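Local structure of endolysin (Clostridium phage phiCD27, 3QAY) at residues V98-N103 / A125-R130. The protein probably cleaves the amide bond between N-acetylmuramic acid and L-alanine in the peptidoglycan of Clostridium difficile, as a zinc-dependent amidase. Residues are numbered along the deposited sequence; the frame is centred on the assembly and turned at random.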
ATOM      1  N   VAL A  98       6.255   3.975  -5.664  1.00 12.26           N
ATOM      2  CA  VAL A  98       4.888   3.565  -5.993  1.00 11.41           C
ATOM      3  C   VAL A  98       4.849   2.908  -7.380  1.00 11.67           C
ATOM      4  O   VAL A  98       5.294   3.501  -8.369  1.00 12.02           O
ATOM      5  CB  VAL A  98       3.898   4.760  -5.929  1.00 11.56           C
ATOM      6  CG1 VAL A  98       2.498   4.335  -6.363  1.00 11.23           C
ATOM      7  CG2 VAL A  98       3.874   5.372  -4.522  1.00 10.00           C
ATOM      8  N   LEU A  99       4.319   1.685  -7.440  1.00 10.91           N
ATOM      9  CA  LEU A  99       4.234   0.941  -8.698  1.00 11.27           C
ATOM     10  C   LEU A  99       2.860   1.132  -9.325  1.00 10.87           C
ATOM     11  O   LEU A  99       1.844   1.153  -8.622  1.00 10.42           O
ATOM     12  CB  LEU A  99       4.529  -0.546  -8.470  1.00 11.22           C
ATOM     13  CG  LEU A  99       5.784  -0.838  -7.636  1.00 12.06           C
ATOM     14  CD1 LEU A  99       6.076  -2.341  -7.571  1.00 11.81           C
ATOM     15  CD2 LEU A  99       6.987  -0.087  -8.189  1.00 12.69           C
ATOM     16  N   TYR A 100       2.833   1.301 -10.644  1.00 11.08           N
ATOM     17  CA  TYR A 100       1.595   1.591 -11.360  1.00 11.11           C
ATOM     18  C   TYR A 100       1.552   0.840 -12.694  1.00 11.55           C
ATOM     19  O   TYR A 100       2.560   0.268 -13.137  1.00 11.18           O
ATOM     20  CB  TYR A 100       1.447   3.098 -11.586  1.00 11.19           C
ATOM     21  CG  TYR A 100       2.461   3.649 -12.557  1.00 12.63           C
ATOM     22  CD1 TYR A 100       2.193   3.691 -13.919  1.00 13.43           C
ATOM     23  CD2 TYR A 100       3.697   4.113 -12.117  1.00 12.81           C
ATOM     24  CE1 TYR A 100       3.124   4.185 -14.819  1.00 14.43           C
ATOM     25  CE2 TYR A 100       4.634   4.618 -13.011  1.00 14.49           C
ATOM     26  CZ  TYR A 100       4.336   4.651 -14.362  1.00 15.08           C
ATOM     27  OH  TYR A 100       5.259   5.135 -15.256  1.00 16.52           O
ATOM     28  N   TYR A 101       0.374   0.862 -13.317  1.00 11.46           N
ATOM     29  CA  TYR A 101       0.098   0.076 -14.529  1.00 12.20           C
ATOM     30  C   TYR A 101      -0.247   0.922 -15.747  1.00 13.10           C
ATOM     31  O   TYR A 101       0.015   0.509 -16.866  1.00 13.96           O
ATOM     32  CB  TYR A 101      -1.056  -0.896 -14.261  1.00 11.90           C
ATOM     33  CG  TYR A 101      -1.293  -1.898 -15.373  1.00 11.89           C
ATOM     34  CD1 TYR A 101      -0.466  -2.990 -15.526  1.00 12.17           C
ATOM     35  CD2 TYR A 101      -2.339  -1.737 -16.273  1.00 13.11           C
ATOM     36  CE1 TYR A 101      -0.661  -3.912 -16.539  1.00 13.46           C
ATOM     37  CE2 TYR A 101      -2.551  -2.651 -17.297  1.00 14.47           C
ATOM     38  CZ  TYR A 101      -1.700  -3.742 -17.421  1.00 14.31           C
ATOM     39  OH  TYR A 101      -1.888  -4.668 -18.414  1.00 15.50           O
ATOM     40  N   SER A 102      -0.835   2.096 -15.527  1.00 13.54           N
ATOM     41  CA  SER A 102      -1.376   2.916 -16.608  1.00 14.46           C
ATOM     42  C   SER A 102      -0.989   4.383 -16.449  1.00 15.11           C
ATOM     43  O   SER A 102      -0.411   4.783 -15.437  1.00 14.11           O
ATOM     44  CB  SER A 102      -2.896   2.811 -16.599  1.00 14.39           C
ATOM     45  OG  SER A 102      -3.406   3.253 -15.351  1.00 13.08           O
ATOM     46  N   ASN A 103      -1.332   5.186 -17.449  1.00 16.72           N
ATOM     47  CA  ASN A 103      -1.106   6.625 -17.371  1.00 17.71           C
ATOM     48  C   ASN A 103      -1.899   7.266 -16.230  1.00 17.45           C
ATOM     49  O   ASN A 103      -1.425   8.209 -15.595  1.00 17.93           O
ATOM     50  CB  ASN A 103      -1.438   7.310 -18.705  1.00 18.88           C
ATOM     51  CG  ASN A 103      -0.408   7.016 -19.795  1.00 20.30           C
ATOM     52  OD1 ASN A 103       0.765   6.749 -19.517  1.00 21.56           O
ATOM     53  ND2 ASN A 103      -0.849   7.075 -21.045  1.00 21.94           N
ATOM     54  N   ALA A 125       7.951   7.064  -9.073  1.00 15.45           N
ATOM     55  CA  ALA A 125       6.902   6.165  -9.553  1.00 15.26           C
ATOM     56  C   ALA A 125       7.486   5.240 -10.613  1.00 15.79           C
ATOM     57  O   ALA A 125       8.273   5.674 -11.449  1.00 16.38           O
ATOM     58  CB  ALA A 125       5.751   6.962 -10.139  1.00 15.42           C
ATOM     59  N   LYS A 126       7.100   3.968 -10.584  1.00 15.79           N
ATOM     60  CA  LYS A 126       7.688   2.972 -11.481  1.00 16.64           C
ATOM     61  C   LYS A 126       6.612   2.110 -12.121  1.00 16.48           C
ATOM     62  O   LYS A 126       5.728   1.604 -11.436  1.00 15.92           O
ATOM     63  CB  LYS A 126       8.677   2.086 -10.719  1.00 16.81           C
ATOM     64  CG  LYS A 126       9.795   2.867 -10.048  1.00 17.38           C
ATOM     65  CD  LYS A 126      10.734   1.964  -9.278  1.00 18.49           C
ATOM     66  CE  LYS A 126      11.809   2.779  -8.571  1.00 19.54           C
ATOM     67  NZ  LYS A 126      12.875   1.897  -8.022  1.00 20.22           N
ATOM     68  N   LEU A 127       6.689   1.964 -13.439  1.00 17.08           N
ATOM     69  CA  LEU A 127       5.768   1.121 -14.188  1.00 17.17           C
ATOM     70  C   LEU A 127       6.151  -0.341 -13.985  1.00 17.34           C
ATOM     71  O   LEU A 127       7.320  -0.701 -14.138  1.00 17.51           O
ATOM     72  CB  LEU A 127       5.825   1.473 -15.676  1.00 18.04           C
ATOM     73  CG  LEU A 127       4.948   0.659 -16.635  1.00 18.47           C
ATOM     74  CD1 LEU A 127       3.475   0.919 -16.383  1.00 17.74           C
ATOM     75  CD2 LEU A 127       5.318   0.968 -18.080  1.00 19.31           C
ATOM     76  N   ASP A 128       5.172  -1.167 -13.612  1.00 16.75           N
ATOM     77  CA  ASP A 128       5.357  -2.615 -13.559  1.00 16.92           C
ATOM     78  C   ASP A 128       4.066  -3.317 -13.965  1.00 16.82           C
ATOM     79  O   ASP A 128       3.107  -3.358 -13.201  1.00 16.36           O
ATOM     80  CB  ASP A 128       5.805  -3.074 -12.165  1.00 16.41           C
ATOM     81  CG  ASP A 128       6.268  -4.531 -12.146  1.00 17.22           C
ATOM     82  OD1 ASP A 128       6.118  -5.225 -13.173  1.00 17.80           O
ATOM     83  OD2 ASP A 128       6.777  -4.992 -11.097  1.00 17.78           O
ATOM     84  N   LYS A 129       4.054  -3.875 -15.171  1.00 17.69           N
ATOM     85  CA  LYS A 129       2.870  -4.543 -15.694  1.00 17.91           C
ATOM     86  C   LYS A 129       2.842  -6.034 -15.380  1.00 17.85           C
ATOM     87  O   LYS A 129       1.908  -6.730 -15.778  1.00 17.97           O
ATOM     88  CB  LYS A 129       2.765  -4.328 -17.205  1.00 19.23           C
ATOM     89  CG  LYS A 129       2.540  -2.885 -17.619  1.00 19.84           C
ATOM     90  CD  LYS A 129       2.250  -2.803 -19.104  1.00 22.16           C
ATOM     91  CE  LYS A 129       1.738  -1.441 -19.511  1.00 23.53           C
ATOM     92  NZ  LYS A 129       1.441  -1.384 -20.975  1.00 25.36           N
ATOM     93  N   ARG A 130       3.851  -6.524 -14.664  1.00 17.45           N
ATOM     94  CA  ARG A 130       3.957  -7.948 -14.367  1.00 17.77           C
ATOM     95  C   ARG A 130       3.184  -8.357 -13.118  1.00 16.29           C
ATOM     96  O   ARG A 130       2.899  -9.539 -12.929  1.00 16.58           O
ATOM     97  CB  ARG A 130       5.426  -8.350 -14.211  1.00 18.58           C
ATOM     98  CG  ARG A 130       6.245  -8.159 -15.467  1.00 21.55           C
ATOM     99  CD  ARG A 130       7.705  -8.485 -15.230  1.00 24.98           C
ATOM    100  NE  ARG A 130       8.364  -7.481 -14.396  1.00 27.41           N
ATOM    101  CZ  ARG A 130       9.645  -7.528 -14.029  1.00 30.57           C
ATOM    102  NH1 ARG A 130      10.430  -8.534 -14.418  1.00 32.07           N
ATOM    103  NH2 ARG A 130      10.146  -6.562 -13.262  1.00 31.41           N
TER
HETATM  104  O   HOH W   1       7.498   6.169 -14.476  1.00 15.16           O
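The ring of Tyr100 folds over the backbone of the edge strand beside its own, its CE2 lying 3.4 Å from Leu127 N and one face covered, off-centre, by Leu127 CA. This happens at the C-terminal ends of the two parallel strands of a beta-alpha-beta unit (strand 96-100, helix 103-116 and strand 122-127, the last at one edge of the sheet). A chi1 of 68° sets CG between the backbone N and carbonyl carbon of Tyr100 and swings the ring across to the neighbouring strand. There Tyr100 CE1 meets Leu127 CD1 at 3.6 Å, the two side chains crossing at about a right angle, while CE2 of the same ring touches the methyl of Ala125. Three backbone hydrogen bonds join the segments: Lys126 N to Val98 O, Tyr100 N to Lys126 O at 3.0 Å, and, just past the end of strand 122-127, Asp128 N to Tyr100 O, the last nearly straight at 169°. On the other face of the sheet Leu99 CD2 packs against Lys126 CB, 3.7 Å away; the ammonium of Lys126 pairs with Glu97. Beyond the strands, Tyr101 CE1 rests 3.5 Å from Lys129 CB, and Asp128 closes an Asx turn by accepting Arg130 N on OD1, from above the carboxylate plane. At the far end of the Tyr100 ring, one water lies 2.6 Å from Tyr100 OH and donates to Ala125 O, tying the phenol back to the strand it overlies.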